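Local coordinates for avidin-related protein 4/5 (Gallus gallus, PDB 2OF8) that probably binds biotin with high affinity, as avidins do, and is held here in complex with a biotin nitroanilide, at residues C4-W10 and K88-K92. The protein carries 2 engineered substitutions. Residues are numbered along the deposited sequence; the frame is centred on the assembly and turned at random.
With FMT (formic acid), chain F.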
loop_
_atom_site.group_PDB
_atom_site.type_symbol
_atom_site.label_atom_id
_atom_site.label_comp_id
_atom_site.label_asym_id
_atom_site.label_seq_id
_atom_site.Cartn_x
_atom_site.Cartn_y
_atom_site.Cartn_z
ATOM N N CYS A 4 -4.597 8.879 -24.724
ATOM C CA CYS A 4 -3.353 8.718 -23.980
ATOM C C CYS A 4 -2.799 7.352 -24.333
ATOM O O CYS A 4 -3.428 6.338 -24.029
ATOM C CB CYS A 4 -3.595 8.802 -22.465
ATOM S SG CYS A 4 -2.204 9.419 -21.511
ATOM N N SER A 5 -1.627 7.325 -24.958
ATOM C CA SER A 5 -0.994 6.074 -25.380
ATOM C C SER A 5 0.231 5.716 -24.522
ATOM O O SER A 5 0.940 6.607 -24.040
ATOM C CB SER A 5 -0.574 6.179 -26.844
ATOM O OG SER A 5 -0.071 4.944 -27.313
ATOM N N LEU A 6 0.478 4.414 -24.371
ATOM C CA LEU A 6 1.560 3.879 -23.523
ATOM C C LEU A 6 2.809 3.444 -24.309
ATOM O O LEU A 6 3.907 3.406 -23.751
ATOM C CB LEU A 6 1.055 2.678 -22.705
ATOM C CG LEU A 6 0.990 2.809 -21.179
ATOM C CD1 LEU A 6 -0.139 3.742 -20.788
ATOM C CD2 LEU A 6 0.812 1.444 -20.517
ATOM N N THR A 7 2.646 3.078 -25.581
ATOM C CA THR A 7 3.781 2.667 -26.422
ATOM C C THR A 7 4.792 3.809 -26.504
ATOM O O THR A 7 4.399 4.946 -26.684
ATOM C CB THR A 7 3.289 2.278 -27.840
ATOM O OG1 THR A 7 2.533 1.060 -27.778
ATOM C CG2 THR A 7 4.455 1.964 -28.794
ATOM N N GLY A 8 6.076 3.497 -26.340
ATOM C CA GLY A 8 7.142 4.485 -26.380
ATOM C C GLY A 8 8.029 4.453 -25.148
ATOM O O GLY A 8 7.950 3.542 -24.329
ATOM N N LYS A 9 8.881 5.462 -25.020
ATOM C CA LYS A 9 9.849 5.540 -23.936
ATOM C C LYS A 9 9.414 6.574 -22.913
ATOM O O LYS A 9 8.932 7.648 -23.270
ATOM C CB LYS A 9 11.225 5.899 -24.483
ATOM C CG LYS A 9 11.850 4.810 -25.302
ATOM C CD LYS A 9 13.281 5.155 -25.688
ATOM C CE LYS A 9 13.972 3.979 -26.343
ATOM N NZ LYS A 9 14.476 3.018 -25.325
ATOM N N TRP A 10 9.623 6.233 -21.646
ATOM C CA TRP A 10 9.199 7.040 -20.514
ATOM C C TRP A 10 10.323 7.109 -19.489
ATOM O O TRP A 10 11.113 6.180 -19.372
ATOM C CB TRP A 10 7.997 6.390 -19.829
ATOM C CG TRP A 10 6.805 6.197 -20.694
ATOM C CD1 TRP A 10 6.572 5.160 -21.545
ATOM C CD2 TRP A 10 5.657 7.049 -20.775
ATOM N NE1 TRP A 10 5.356 5.322 -22.157
ATOM C CE2 TRP A 10 4.774 6.476 -21.706
ATOM C CE3 TRP A 10 5.285 8.248 -20.158
ATOM C CZ2 TRP A 10 3.546 7.056 -22.032
ATOM C CZ3 TRP A 10 4.064 8.819 -20.481
ATOM C CH2 TRP A 10 3.213 8.221 -21.409
ATOM N N LYS A 88 -0.097 16.754 -23.385
ATOM C CA LYS A 88 0.970 16.143 -22.595
ATOM C C LYS A 88 0.436 14.957 -21.806
ATOM O O LYS A 88 -0.610 15.048 -21.172
ATOM C CB LYS A 88 1.577 17.168 -21.634
ATOM C CG LYS A 88 2.638 16.621 -20.687
ATOM C CD LYS A 88 3.318 17.742 -19.910
ATOM C CE LYS A 88 2.743 17.905 -18.519
ATOM N NZ LYS A 88 3.676 17.410 -17.472
ATOM N N GLU A 89 1.187 13.860 -21.831
ATOM C CA GLU A 89 0.807 12.644 -21.139
ATOM C C GLU A 89 1.625 12.436 -19.881
ATOM O O GLU A 89 2.823 12.688 -19.841
ATOM C CB GLU A 89 0.995 11.440 -22.039
ATOM C CG GLU A 89 0.140 11.493 -23.281
ATOM C CD GLU A 89 0.224 10.210 -24.062
ATOM O OE1 GLU A 89 0.991 9.303 -23.651
ATOM O OE2 GLU A 89 -0.494 10.091 -25.065
ATOM N N VAL A 90 0.955 11.956 -18.847
ATOM C CA VAL A 90 1.598 11.567 -17.607
ATOM C C VAL A 90 1.034 10.215 -17.189
ATOM O O VAL A 90 -0.184 10.004 -17.228
ATOM C CB VAL A 90 1.333 12.609 -16.484
ATOM C CG1 VAL A 90 1.921 12.145 -15.156
ATOM C CG2 VAL A 90 1.870 13.986 -16.857
ATOM N N LEU A 91 1.913 9.299 -16.797
ATOM C CA LEU A 91 1.474 8.085 -16.120
ATOM C C LEU A 91 1.595 8.306 -14.627
ATOM O O LEU A 91 2.691 8.515 -14.110
ATOM C CB LEU A 91 2.301 6.860 -16.509
ATOM C CG LEU A 91 2.566 6.634 -17.990
ATOM C CD1 LEU A 91 3.366 5.367 -18.174
ATOM C CD2 LEU A 91 1.265 6.567 -18.773
ATOM N N LYS A 92 0.467 8.259 -13.932
ATOM C CA LYS A 92 0.445 8.291 -12.475
ATOM C C LYS A 92 0.342 6.854 -12.010
ATOM O O LYS A 92 -0.622 6.174 -12.351
ATOM C CB LYS A 92 -0.753 9.098 -11.961
ATOM C CG LYS A 92 -0.717 10.577 -12.312
ATOM C CD LYS A 92 0.363 11.344 -11.556
ATOM C CE LYS A 92 0.026 11.570 -10.091
ATOM N NZ LYS A 92 1.123 12.249 -9.346
HETATM C C FMT F . 16.951 4.527 -23.589
HETATM O O1 FMT F . 16.416 3.430 -23.430
HETATM O O2 FMT F . 16.538 5.316 -24.442
#
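The loop leading into the first strand of the avidin beta-barrel passes the start of strand 89-98, with the CA atoms of Cys-4 and Glu-89 6.4 Å apart; strand 111-120 lies between the two strands in the sheet, so 4-10 and 88-92 meet through side chains across the end of the barrel. Trp-10 reaches inward and lies across Leu-91, whose CG sits 3.8 Å from the centroid of the six-membered ring of Trp-10, 16° off its normal, a CH-pi contact over the face. In the conformer of Leu-6 modelled here, one of two, CD1 lies 3.7 Å from CD2 of Leu-91. The indole's rotation is fixed by NE1 of Trp-10, which donates nearly in the ring plane to the carbonyl O of Leu-6 (2.9 Å), tying the strand back to its own lead-in loop. Replacing Trp-10 with an alanine would probably leave that carbonyl without its donor and open a gap over Leu-91. At the ring's edge, Glu-89 brings OE1 to 3.3 Å from CH2 of Trp-10; the same oxygen forms a salt bridge with Arg-120. Extended beyond CG (chi2 -173°), the Glu-89 chain runs past SG of Cys-4, the disulfide partner of Cys-81, its own CG 3.6 Å from that sulfur. OE2 of Glu-89 accepts the backbone N-H of Ser-5 at 3.0 Å, a fairly straight bond (164°) arriving from above the carboxylate plane.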